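Local coordinates for protein alginate lyase, family PL7 (Zobellia galactanivorans, PDB 3ZPY) that probably cleaves alginate by beta-elimination, as lyases of polysaccharide family PL7 do, with this chain forming the catalytic domain of a longer protein, at residues A[109-112]-A[117-120]; A[136-141]-A[220-225]; A[142-147]-A[176-181]; A[157-162]-A[193-198]; A[169-174]-A[203-208]. One frame throughout, in Å; residues are numbered along the deposited sequence.

Interaction 1: residues A[109-112]-A[117-120]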
# COMPACT_ATOMS: atom_id res chain seq x y z
N PRO A 109 9.74 9.55 -1.95
CA PRO A 109 9.65 10.45 -3.08
C PRO A 109 9.67 11.90 -2.59
O PRO A 109 10.02 12.16 -1.41
CB PRO A 109 8.34 10.02 -3.74
CG PRO A 109 7.46 9.77 -2.49
CD PRO A 109 8.43 8.96 -1.60
N GLN A 110 9.28 12.85 -3.50
CA GLN A 110 9.26 14.30 -3.14
C GLN A 110 7.83 14.73 -3.40
O GLN A 110 7.30 14.52 -4.55
CB GLN A 110 10.20 15.04 -4.02
CG GLN A 110 10.07 16.57 -3.90
CD GLN A 110 11.10 17.26 -4.72
OE1 GLN A 110 12.08 16.66 -5.12
NE2 GLN A 110 10.90 18.54 -4.97
N ASP A 111 7.22 15.34 -2.38
CA ASP A 111 5.87 15.94 -2.50
C ASP A 111 5.76 16.86 -3.68
O ASP A 111 6.75 17.48 -4.14
CB ASP A 111 5.63 16.79 -1.25
CG ASP A 111 5.38 15.92 0.04
OD1 ASP A 111 5.52 14.65 -0.04
OD2 ASP A 111 5.01 16.62 1.04
N THR A 112 4.52 17.06 -4.17
CA THR A 112 4.23 18.06 -5.24
C THR A 112 4.79 19.42 -4.85
O THR A 112 5.40 20.09 -5.69
CB THR A 112 2.71 18.16 -5.46
OG1 THR A 112 2.29 16.86 -5.87
CG2 THR A 112 2.38 19.19 -6.62
N GLY A 117 8.45 14.04 1.91
CA GLY A 117 8.23 12.83 1.12
C GLY A 117 7.46 11.88 1.97
O GLY A 117 7.64 11.80 3.18
N VAL A 118 6.54 11.12 1.34
CA VAL A 118 5.69 10.21 2.08
C VAL A 118 5.21 9.09 1.15
O VAL A 118 4.80 9.36 -0.01
CB VAL A 118 4.52 10.98 2.80
CG1 VAL A 118 3.74 11.93 1.86
CG2 VAL A 118 3.56 10.07 3.54
N LEU A 119 5.02 7.88 1.69
CA LEU A 119 4.32 6.90 0.94
C LEU A 119 3.62 5.93 1.90
O LEU A 119 3.92 5.90 3.11
CB LEU A 119 5.29 6.15 0.03
CG LEU A 119 6.44 5.31 0.72
CD1 LEU A 119 5.99 3.95 1.26
CD2 LEU A 119 7.55 5.05 -0.32
N CYS A 120 2.69 5.13 1.33
CA CYS A 120 1.87 4.17 2.07
C CYS A 120 2.27 2.76 1.66
O CYS A 120 2.30 2.44 0.49
CB CYS A 120 0.41 4.45 1.69
SG CYS A 120 -0.72 3.16 2.30
O HOH W 1 5.75 12.30 -1.21
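Gly-117 opens the strand beside the carbonyl of Pro-109, its CA lying 3.2 Å from Pro-109 O with an angle of 130° at the hydrogen, the geometry of a CA-H...O contact. A CB modelled on Gly-117 would lie 2.1 Å from Pro-109 O, a clash. On the same glycine, CA also has Asp-111 OD1 at 3.5 Å.

Val-118 follows, and its backbone N donates to water 1 (2.9 Å), which lies 2.6 Å from Asp-111 OD1 and so bridges strand and loop. Of the valine's two methyls, CG1 meets this carboxylate, 3.8 Å from Asp-111 OD1, because chi1 of 50° sets it between the backbone N and the carbonyl carbon. The carbonyl of Val-118 lies near the proline ring, with its O 3.7 Å from Pro-109 CG.

Strand 96-107 belongs to one sheet of the beta-jelly roll and strand 117-125 to the other, so residues 109-112 lie in the connection that crosses between the two layers. Arg-64 donates hydrogen bonds to the carbonyls of Gln-110 and Asp-111.

At Leu-119 the contact becomes purely apolar: methyl CD2 packs 4.2 Å from Pro-109 CD, and both side chains also rest on Leu-223 of strand 221-223. Replacing Pro-109 with alanine removes CG and CD, which would probably open a gap beside Val-118 O and leave Leu-119 CD2 without its neighbour in the loop.

Interaction 2: residues A[136-141]-A[220-225]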
# COMPACT_ATOMS: atom_id res chain seq x y z
N VAL A 136 -16.46 5.87 3.05
CA VAL A 136 -15.38 5.24 3.80
C VAL A 136 -14.05 5.39 3.03
O VAL A 136 -13.08 5.95 3.57
CB VAL A 136 -15.73 3.80 4.11
CG1 VAL A 136 -14.56 3.17 4.85
CG2 VAL A 136 -17.00 3.73 4.96
N ASP A 137 -14.02 4.96 1.76
CA ASP A 137 -12.80 4.97 0.94
C ASP A 137 -11.66 4.28 1.71
O ASP A 137 -11.94 3.19 2.28
CB ASP A 137 -12.47 6.39 0.45
CG ASP A 137 -13.46 6.92 -0.57
OD1 ASP A 137 -13.99 6.19 -1.46
OD2 ASP A 137 -13.70 8.13 -0.47
N ASP A 138 -10.41 4.80 1.77
CA ASP A 138 -9.39 4.14 2.61
C ASP A 138 -9.79 4.20 4.07
O ASP A 138 -9.98 5.26 4.63
CB ASP A 138 -8.04 4.85 2.51
CG ASP A 138 -7.40 4.78 1.12
OD1 ASP A 138 -7.76 3.92 0.29
OD2 ASP A 138 -6.55 5.67 0.81
N VAL A 139 -9.85 3.01 4.69
CA VAL A 139 -10.10 2.87 6.14
C VAL A 139 -8.85 3.29 6.91
O VAL A 139 -8.90 4.04 7.88
CB VAL A 139 -10.52 1.45 6.49
CG1 VAL A 139 -10.57 1.22 7.97
CG2 VAL A 139 -11.86 1.09 5.82
N VAL A 140 -7.70 2.75 6.46
CA VAL A 140 -6.38 3.14 7.10
C VAL A 140 -5.32 3.05 6.02
O VAL A 140 -5.38 2.15 5.16
CB VAL A 140 -6.06 2.26 8.36
CG1 VAL A 140 -5.73 0.79 7.97
CG2 VAL A 140 -4.90 2.87 9.17
N ARG A 141 -4.39 3.99 6.10
CA ARG A 141 -3.15 3.97 5.36
C ARG A 141 -1.99 3.99 6.33
O ARG A 141 -1.89 4.90 7.16
CB ARG A 141 -3.06 5.19 4.46
CG ARG A 141 -3.98 5.09 3.25
CD ARG A 141 -3.59 6.12 2.16
NE ARG A 141 -3.49 7.50 2.65
CZ ARG A 141 -4.53 8.31 2.79
NH1 ARG A 141 -5.77 7.89 2.56
NH2 ARG A 141 -4.35 9.56 3.24
N GLY A 220 1.99 -2.75 -0.63
CA GLY A 220 2.84 -2.40 -1.78
C GLY A 220 3.41 -0.99 -1.53
O GLY A 220 3.82 -0.60 -0.39
N ASN A 221 3.32 -0.19 -2.62
CA ASN A 221 3.83 1.19 -2.60
C ASN A 221 2.82 2.12 -3.27
O ASN A 221 2.76 2.20 -4.49
CB ASN A 221 5.18 1.25 -3.34
CG ASN A 221 5.85 2.56 -3.23
OD1 ASN A 221 5.28 3.52 -2.65
ND2 ASN A 221 7.03 2.66 -3.80
N TYR A 222 2.11 2.84 -2.41
CA TYR A 222 1.11 3.86 -2.85
C TYR A 222 1.73 5.15 -2.47
O TYR A 222 1.77 5.52 -1.31
CB TYR A 222 -0.22 3.56 -2.10
CG TYR A 222 -1.41 4.45 -2.43
CD1 TYR A 222 -1.51 5.15 -3.62
CD2 TYR A 222 -2.47 4.45 -1.52
CE1 TYR A 222 -2.62 5.94 -3.87
CE2 TYR A 222 -3.54 5.20 -1.74
CZ TYR A 222 -3.65 5.92 -2.94
OH TYR A 222 -4.82 6.71 -3.29
N LEU A 223 2.18 5.94 -3.45
CA LEU A 223 2.79 7.27 -3.08
C LEU A 223 1.74 8.15 -2.54
O LEU A 223 0.53 7.98 -2.85
CB LEU A 223 3.49 7.93 -4.28
CG LEU A 223 4.61 7.13 -4.94
CD1 LEU A 223 5.34 8.00 -5.97
CD2 LEU A 223 5.57 6.54 -3.94
N GLN A 224 2.17 9.12 -1.74
CA GLN A 224 1.31 10.13 -1.12
C GLN A 224 1.76 11.55 -1.38
O GLN A 224 2.93 11.75 -1.63
CB GLN A 224 0.97 9.85 0.36
CG GLN A 224 0.20 8.58 0.57
CD GLN A 224 -1.29 8.79 0.23
OE1 GLN A 224 -1.91 9.65 0.81
NE2 GLN A 224 -1.82 8.09 -0.76
N SER A 225 0.83 12.50 -1.34
CA SER A 225 1.18 13.91 -1.49
C SER A 225 1.88 14.28 -2.78
O SER A 225 2.70 15.23 -2.84
CB SER A 225 1.98 14.41 -0.22
OG SER A 225 1.28 14.24 0.95
O HOH W 2 -6.65 6.83 -1.60
O HOH W 3 -1.71 10.68 3.36
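Tyr-222 and Asp-138 meet with their flat groups perpendicular, the carboxylate plane standing 90° to the ring plane. Asp-138 OD2 approaches the ring at its edge, near the plane, 4.0 Å from Tyr-222 CE2. Beyond this edge water 2 joins the same two residues, donating to Asp-138 OD2 (2.7 Å) and lying 2.5 Å from Tyr-222 OH.

One face of the tyrosine is occupied by Gln-224: the bend at chi2 (-79°) folds its chain back, and NE2 sits over the ring centre, 3.5 Å above the plane of Tyr-222. The amide is inclined by only 29° to the guanidinium of Arg-141, and Gln-224 OE1 lies 3.2 Å from Arg-141 NE, obliquely to the guanidinium plane. Water 3, at the guanidinium edge, accepts from Arg-141 NH2 and donates to Gln-224 OE1 (2.8 Å). Arg-141 is in turn tied to Asp-138 by a salt bridge, NH1 to OD2 (2.9 Å), using the anti lone pair of that oxygen.

Strand 117-125 runs between the two strands concerned, so the contact is made by side chains and bridging waters, on one face of the sheet. Residues 220-224 form the end of the YFKxGxYxQ signature of family PL7, consistent with a place in the substrate groove. His-125 hydrogen-bonds Asp-138 OD1, and Glu-165 forms a second salt bridge with Arg-141.

With one carboxylate at NH1 and another at NH2, the positive charge of Arg-141 is probably largely balanced, while water 2 couples Asp-138 to the phenol without direct contact between their oxygens.

Interaction 3: residues A[142-147]-A[176-181]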
# COMPACT_ATOMS: atom_id res chain seq x y z
N VAL A 142 -1.07 3.00 6.22
CA VAL A 142 0.12 2.90 7.07
C VAL A 142 1.27 3.48 6.24
O VAL A 142 1.52 2.98 5.15
CB VAL A 142 0.33 1.42 7.38
CG1 VAL A 142 1.61 1.28 8.22
CG2 VAL A 142 -0.86 0.79 8.10
N GLN A 143 1.89 4.55 6.77
CA GLN A 143 2.79 5.34 5.94
C GLN A 143 4.05 5.67 6.72
O GLN A 143 4.06 5.68 7.92
CB GLN A 143 2.16 6.69 5.54
CG GLN A 143 0.80 6.45 4.83
CD GLN A 143 -0.09 7.58 4.83
OE1 GLN A 143 -0.72 7.91 3.81
NE2 GLN A 143 -0.26 8.15 6.03
N PHE A 144 5.14 5.90 5.98
CA PHE A 144 6.28 6.65 6.51
C PHE A 144 6.35 8.04 5.83
O PHE A 144 6.18 8.12 4.62
CB PHE A 144 7.61 5.91 6.30
CG PHE A 144 7.83 4.73 7.19
CD1 PHE A 144 7.22 4.55 8.44
CD2 PHE A 144 8.81 3.83 6.79
CE1 PHE A 144 7.51 3.39 9.18
CE2 PHE A 144 9.14 2.72 7.53
CZ PHE A 144 8.47 2.51 8.76
N ILE A 145 6.62 9.04 6.67
CA ILE A 145 6.73 10.39 6.24
C ILE A 145 8.10 10.94 6.69
O ILE A 145 8.53 10.72 7.84
CB ILE A 145 5.57 11.26 6.76
CG1 ILE A 145 5.70 12.71 6.20
CG2 ILE A 145 5.48 11.26 8.31
CD1 ILE A 145 4.40 13.44 6.29
N GLY A 146 8.74 11.68 5.80
CA GLY A 146 10.07 12.24 6.05
C GLY A 146 10.45 13.31 5.08
O GLY A 146 9.58 14.09 4.66
N GLU A 147 11.71 13.43 4.75
CA GLU A 147 12.14 14.50 3.87
C GLU A 147 11.99 14.12 2.40
O GLU A 147 11.92 12.92 2.06
CB GLU A 147 13.65 14.74 4.08
CG GLU A 147 14.02 15.18 5.47
CD GLU A 147 15.45 14.76 5.69
OE1 GLU A 147 16.33 15.45 5.11
OE2 GLU A 147 15.69 13.73 6.37
N TYR A 176 10.98 5.65 13.85
CA TYR A 176 11.06 4.71 12.77
C TYR A 176 12.26 5.05 11.83
O TYR A 176 12.83 6.17 11.88
CB TYR A 176 9.72 4.63 11.99
CG TYR A 176 8.65 4.06 12.91
CD1 TYR A 176 7.98 4.88 13.86
CD2 TYR A 176 8.38 2.67 12.89
CE1 TYR A 176 7.10 4.32 14.79
CE2 TYR A 176 7.46 2.15 13.73
CZ TYR A 176 6.82 2.99 14.66
OH TYR A 176 5.94 2.40 15.56
N SER A 177 12.56 4.12 10.94
CA SER A 177 13.69 4.44 10.01
C SER A 177 13.55 3.72 8.72
O SER A 177 12.95 2.67 8.61
CB SER A 177 15.10 4.42 10.57
OG SER A 177 15.34 3.15 10.98
N LEU A 178 14.21 4.32 7.71
CA LEU A 178 14.40 3.70 6.42
C LEU A 178 15.42 2.54 6.53
O LEU A 178 16.26 2.54 7.41
CB LEU A 178 14.88 4.69 5.38
CG LEU A 178 13.88 5.83 5.15
CD1 LEU A 178 14.33 6.76 4.02
CD2 LEU A 178 12.45 5.37 4.84
N ASP A 179 15.39 1.62 5.56
CA ASP A 179 16.29 0.47 5.48
C ASP A 179 16.30 -0.29 6.75
O ASP A 179 17.29 -0.89 7.09
CB ASP A 179 17.70 1.01 5.19
CG ASP A 179 17.77 1.80 3.88
OD1 ASP A 179 17.14 1.42 2.89
OD2 ASP A 179 18.40 2.91 3.88
N THR A 180 15.13 -0.54 7.35
CA THR A 180 14.96 -1.15 8.64
C THR A 180 13.79 -2.09 8.57
O THR A 180 12.68 -1.69 8.17
CB THR A 180 14.75 -0.14 9.75
OG1 THR A 180 15.91 0.68 9.84
CG2 THR A 180 14.53 -0.79 11.08
N THR A 181 13.98 -3.33 8.94
CA THR A 181 12.91 -4.37 8.81
C THR A 181 11.92 -4.19 9.94
O THR A 181 12.28 -4.13 11.15
CB THR A 181 13.61 -5.73 8.89
OG1 THR A 181 14.29 -5.79 7.66
CG2 THR A 181 12.55 -6.87 8.95
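Phe-144 and Tyr-176 make the close half of this contact. Phe-144 CE1 lies 3.8 Å from Tyr-176 CB and 3.9 Å from Tyr-176 CD2, so the phenyl ring presses against the root of the tyrosine and the near side of its ring rather than against the phenol oxygen. The rings are neither stacked nor edge-to-face: their planes meet at 43° with centroids 5.8 Å apart, and the two side chains cross at about a right angle. Phe-144 gets there with CG anti to its carbonyl carbon (chi1 -74°), on a CB that points toward residues 176-181.

Packing slackens around the rest of the phenyl ring. Its CE2 faces the carbonyl of Ser-177, 4.0 Å from Ser-177 O, and CD2 stands 4.4 Å from Leu-178 CD2. Farther out, toward partly exposed residues, polar groups take over: Ser-177 OG and Thr-180 OG1 are hydrogen-bonded at 2.8 Å, tying residues 177 and 180 together.

Other residues pack on the phenyl ring as well. Phe-121 meets it edge-to-face, while Val-105, on the opposing sheet, touches both Phe-144 and Leu-178. Strand 154-160 lies between strands 138-146 and 171-177, yet Phe-144 CA is 8.1 Å from Tyr-176 CA, consistent with a curled sheet. Such aromatic and aliphatic filling between two curved antiparallel sheets is the hydrophobic core of a beta-jelly roll.

Interaction 4: residues A[157-162]-A[193-198]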
# COMPACT_ATOMS: atom_id res chain seq x y z
N LEU A 157 6.21 7.09 11.48
CA LEU A 157 5.06 6.35 11.10
C LEU A 157 3.87 7.35 11.08
O LEU A 157 3.62 8.07 12.07
CB LEU A 157 4.81 5.23 12.11
CG LEU A 157 3.60 4.39 11.91
CD1 LEU A 157 3.63 3.48 10.67
CD2 LEU A 157 3.26 3.61 13.17
N LYS A 158 3.06 7.29 10.02
CA LYS A 158 1.86 8.19 9.95
C LYS A 158 0.68 7.32 9.60
O LYS A 158 0.73 6.58 8.62
CB LYS A 158 2.08 9.30 8.93
CG LYS A 158 0.92 10.23 8.85
CD LYS A 158 1.32 11.49 8.07
CE LYS A 158 0.15 12.49 8.08
NZ LYS A 158 0.58 13.77 7.37
N ILE A 159 -0.39 7.45 10.42
CA ILE A 159 -1.61 6.67 10.22
C ILE A 159 -2.68 7.59 9.67
O ILE A 159 -3.10 8.52 10.38
CB ILE A 159 -2.04 6.05 11.52
CG1 ILE A 159 -0.87 5.14 12.12
CG2 ILE A 159 -3.30 5.20 11.27
CD1 ILE A 159 -0.44 4.03 11.24
N SER A 160 -3.05 7.33 8.43
CA SER A 160 -4.05 8.20 7.75
C SER A 160 -5.21 7.30 7.29
O SER A 160 -5.34 6.18 7.74
CB SER A 160 -3.35 8.91 6.59
OG SER A 160 -2.38 9.83 7.05
N GLY A 161 -6.07 7.80 6.39
CA GLY A 161 -7.31 7.14 6.10
C GLY A 161 -8.43 7.50 7.04
O GLY A 161 -8.18 8.25 8.00
N TYR A 162 -9.62 6.90 6.84
CA TYR A 162 -10.85 7.33 7.53
C TYR A 162 -10.70 7.28 9.07
O TYR A 162 -11.06 8.20 9.78
CB TYR A 162 -12.00 6.44 7.10
CG TYR A 162 -13.28 6.83 7.64
CD1 TYR A 162 -13.58 6.72 9.02
CD2 TYR A 162 -14.18 7.50 6.81
CE1 TYR A 162 -14.80 7.15 9.53
CE2 TYR A 162 -15.42 7.95 7.31
CZ TYR A 162 -15.72 7.76 8.69
OH TYR A 162 -16.89 8.23 9.24
N VAL A 193 -9.47 -0.87 14.15
CA VAL A 193 -8.32 -0.97 13.22
C VAL A 193 -7.08 -0.83 14.06
O VAL A 193 -6.96 0.04 14.92
CB VAL A 193 -8.39 0.18 12.22
CG1 VAL A 193 -7.15 0.19 11.37
CG2 VAL A 193 -9.66 -0.01 11.39
N GLU A 194 -6.13 -1.76 13.85
CA GLU A 194 -4.91 -1.83 14.69
C GLU A 194 -3.70 -2.24 13.93
O GLU A 194 -3.78 -3.14 13.07
CB GLU A 194 -5.14 -2.75 15.87
CG GLU A 194 -3.96 -2.85 16.85
CD GLU A 194 -4.40 -3.47 18.15
OE1 GLU A 194 -5.49 -4.12 18.20
OE2 GLU A 194 -3.70 -3.26 19.16
N LEU A 195 -2.61 -1.51 14.21
CA LEU A 195 -1.28 -1.92 13.70
C LEU A 195 -0.39 -2.30 14.81
O LEU A 195 -0.20 -1.54 15.75
CB LEU A 195 -0.66 -0.73 12.91
CG LEU A 195 0.71 -0.98 12.27
CD1 LEU A 195 0.68 -1.98 11.11
CD2 LEU A 195 1.28 0.35 11.80
N PHE A 196 0.26 -3.47 14.63
CA PHE A 196 1.39 -3.89 15.45
C PHE A 196 2.65 -3.77 14.58
O PHE A 196 2.66 -4.09 13.37
CB PHE A 196 1.27 -5.38 15.89
CG PHE A 196 0.06 -5.69 16.79
CD1 PHE A 196 -1.23 -5.89 16.24
CD2 PHE A 196 0.24 -5.98 18.12
CE1 PHE A 196 -2.33 -6.11 17.09
CE2 PHE A 196 -0.81 -6.22 18.97
CZ PHE A 196 -2.07 -6.32 18.45
N MET A 197 3.79 -3.39 15.22
CA MET A 197 5.07 -3.28 14.54
C MET A 197 6.05 -4.00 15.45
O MET A 197 6.16 -3.61 16.62
CB MET A 197 5.49 -1.81 14.38
CG MET A 197 4.67 -1.01 13.37
SD MET A 197 4.71 -1.70 11.67
CE MET A 197 5.93 -0.66 10.83
N ASN A 198 6.73 -5.04 14.90
CA ASN A 198 7.65 -5.82 15.71
C ASN A 198 7.07 -6.27 17.02
O ASN A 198 7.77 -6.30 18.03
CB ASN A 198 9.00 -5.09 15.93
CG ASN A 198 9.76 -4.95 14.63
OD1 ASN A 198 9.47 -5.65 13.70
ND2 ASN A 198 10.69 -3.99 14.58
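Leu-195 brings one methyl, CD2, against two residues of the facing strand. Leu-157 reaches toward it tip to tip, and both of its methyls share the contact: CD1 and CD2 of Leu-157 each lie 4.1 Å from Leu-195 CD2. Ile-159 arrives at a slant, with Ile-159 CD1 4.1 Å from Leu-195 CD2. Every one of these atoms is an apolar carbon near van der Waals separation, and all three residues are buried.

Similar torsions aim the two leucines: in each, CG is anti to the backbone N (chi1 177° in Leu-157, -178° in Leu-195), and both CB atoms point at the other segment. The backbones remain far apart, with Ile-159 CA 9.3 Å from Leu-195 CA and Leu-157 CA 10.2 Å from Met-197 CA. That spacing is the interior of a sandwich: strand 154-160 belongs to one antiparallel sheet of the jelly roll and strand 192-197 to the other, and the side chains fill the layer between.

In the next shell, Val-142 packs on Leu-195 and Val-140 on Ile-159, both from strand 138-146, while Phe-173 touches Leu-157 and Ile-159 from the other flank. Backbone hydrogen bonds of Leu-157 with Phe-173 and of Ile-159 with Gln-171 fix the facing strand in its sheet. Leu-195 is held likewise by Phe-203. The strand ends at Ser-160; Gly-161 follows as the N-cap of helix 162-165, and the N of Gly-161 is hydrogen-bonded to Glu-165 OE2.

Interaction 5: residues A[169-174]-A[203-208]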
# COMPACT_ATOMS: atom_id res chain seq x y z
N GLY A 169 -8.14 13.49 13.23
CA GLY A 169 -6.93 13.91 12.50
C GLY A 169 -5.89 12.82 12.35
O GLY A 169 -5.84 11.92 13.20
N SER A 170 -5.06 12.88 11.30
CA SER A 170 -4.00 11.85 11.14
C SER A 170 -3.10 11.83 12.38
O SER A 170 -2.94 12.85 13.08
CB SER A 170 -3.23 12.20 9.88
OG SER A 170 -2.59 13.48 10.04
N GLN A 171 -2.45 10.70 12.62
CA GLN A 171 -1.61 10.54 13.85
C GLN A 171 -0.22 10.12 13.38
O GLN A 171 -0.04 9.36 12.41
CB GLN A 171 -2.16 9.48 14.78
CG GLN A 171 -3.49 9.93 15.37
CD GLN A 171 -4.08 8.95 16.35
OE1 GLN A 171 -3.35 8.23 17.01
NE2 GLN A 171 -5.38 8.93 16.48
N THR A 172 0.79 10.67 14.04
CA THR A 172 2.17 10.35 13.72
C THR A 172 2.92 9.86 14.98
O THR A 172 2.61 10.21 16.09
CB THR A 172 2.97 11.54 13.12
OG1 THR A 172 2.99 12.62 14.08
CG2 THR A 172 2.35 11.99 11.78
N PHE A 173 3.95 9.08 14.70
CA PHE A 173 4.74 8.41 15.74
C PHE A 173 6.20 8.45 15.38
O PHE A 173 6.60 7.98 14.29
CB PHE A 173 4.25 6.95 15.93
CG PHE A 173 2.79 6.87 16.20
CD1 PHE A 173 2.34 6.93 17.52
CD2 PHE A 173 1.81 6.72 15.16
CE1 PHE A 173 0.96 6.98 17.81
CE2 PHE A 173 0.46 6.80 15.45
CZ PHE A 173 0.01 6.81 16.79
N SER A 174 7.03 8.99 16.31
CA SER A 174 8.50 8.97 16.10
C SER A 174 9.20 7.63 16.25
O SER A 174 8.65 6.70 16.86
CB SER A 174 9.12 10.03 17.00
OG SER A 174 8.41 11.25 16.76
N PHE A 203 -0.78 1.48 17.20
CA PHE A 203 -2.00 2.29 16.84
C PHE A 203 -3.20 1.37 16.97
O PHE A 203 -3.19 0.30 16.36
CB PHE A 203 -1.90 2.78 15.38
CG PHE A 203 -3.16 3.48 14.99
CD1 PHE A 203 -3.42 4.75 15.36
CD2 PHE A 203 -4.11 2.74 14.29
CE1 PHE A 203 -4.65 5.36 15.04
CE2 PHE A 203 -5.32 3.33 13.94
CZ PHE A 203 -5.58 4.63 14.31
N ARG A 204 -4.23 1.83 17.64
CA ARG A 204 -5.45 1.04 17.71
C ARG A 204 -6.59 2.03 17.90
O ARG A 204 -6.54 2.84 18.87
CB ARG A 204 -5.38 0.07 18.91
CG ARG A 204 -6.69 -0.64 19.17
CD ARG A 204 -6.56 -1.69 20.27
NE ARG A 204 -7.87 -2.03 20.85
CZ ARG A 204 -8.69 -2.97 20.36
NH1 ARG A 204 -8.29 -3.73 19.34
NH2 ARG A 204 -9.84 -3.21 20.99
N LYS A 205 -7.68 1.92 17.08
CA LYS A 205 -8.74 2.90 17.17
C LYS A 205 -9.99 2.29 16.59
O LYS A 205 -9.96 1.63 15.55
CB LYS A 205 -8.36 4.19 16.40
CG LYS A 205 -9.35 5.34 16.67
CD LYS A 205 -8.73 6.65 16.14
CE LYS A 205 -9.65 7.87 16.36
NZ LYS A 205 -9.82 8.06 17.81
N LYS A 206 -11.12 2.57 17.25
CA LYS A 206 -12.43 2.11 16.78
C LYS A 206 -12.92 2.93 15.58
O LYS A 206 -12.83 4.17 15.61
CB LYS A 206 -13.36 1.81 17.94
CG LYS A 206 -14.63 1.06 17.58
CD LYS A 206 -15.62 1.08 18.73
CE LYS A 206 -16.65 -0.04 18.60
NZ LYS A 206 -16.00 -1.36 18.36
N MET A 207 -13.52 2.26 14.61
CA MET A 207 -14.30 2.91 13.54
C MET A 207 -15.69 3.17 14.10
O MET A 207 -16.51 2.22 14.32
CB MET A 207 -14.41 2.01 12.33
CG MET A 207 -13.12 1.92 11.57
SD MET A 207 -12.88 3.39 10.55
CE MET A 207 -14.16 3.06 9.28
N GLU A 208 -16.03 4.45 14.27
CA GLU A 208 -17.38 4.84 14.73
C GLU A 208 -18.33 5.02 13.56
O GLU A 208 -18.82 6.09 13.32
CB GLU A 208 -17.32 6.12 15.59
CG GLU A 208 -16.44 6.04 16.84
CD GLU A 208 -16.87 4.97 17.84
OE1 GLU A 208 -18.03 4.47 17.79
OE2 GLU A 208 -16.04 4.66 18.71
O HOH W 4 -6.87 7.96 18.88
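Gln-171 extends between the two sheets of the jelly roll to Phe-203 and Lys-205, joining strand 171-174 of one sheet to strand 203-206 at the border of the other. The strand axes run nearly antiparallel, at 162°, and approach no closer than 10.3 Å, so the side chains span the space.

From CB, which points at the opposite segment, CG leaves anti to the carbonyl carbon (chi1 -67°) and the chain then stays extended, carrying the amide outward. CD is the first atom to touch, 3.9 Å from Phe-203 CE1 and in the plane of that ring. The oxygen comes closer: OE1 lies 3.7 Å from Phe-203 CE1, also at the ring edge. The amide and ring planes are 69° apart, so the amide does not lie flat on the phenyl. At the tip, NE2 lies 3.9 Å from Phe-203 CE1 and 4.1 Å from Lys-205 CD.

Beside Gln-171 the same phenyl ring is met by Phe-173, whose CZ is 4.2 Å from Phe-203 CD1, and Thr-164 of helix 162-165 touches both Gln-171 and Phe-203. With alanine in place of Gln-171, the CE1 edge of Phe-203 is likely to lose its amide cover and water 4 one of its two donors. That water accepts from Gln-171 NE2 at 3.0 Å and from Lys-205 NZ at 3.1 Å.

In the fold
All five contacts belong to one jelly roll. Interactions 4 and 5 lie side by side across the two sheets, their centres 7 Å apart, joined by strand pairing such as Ile-159 N to Gln-171 O (2.8 Å). Interaction 3, between residues on two strands of one sheet, lies 13 Å from interaction 4, centre to centre. Interaction 2 shares strand 138-146 with interaction 3 but occupies a polar sheet face, probably that of the substrate groove; its centre is 11 Å from that of interaction 4. Interaction 1 closes the crossing between layers and adjoins interaction 2 through Cys-120 N to Tyr-222 O (2.8 Å). The sodium ion is bound elsewhere, by Thr-35, Ala-37 and Ile-40.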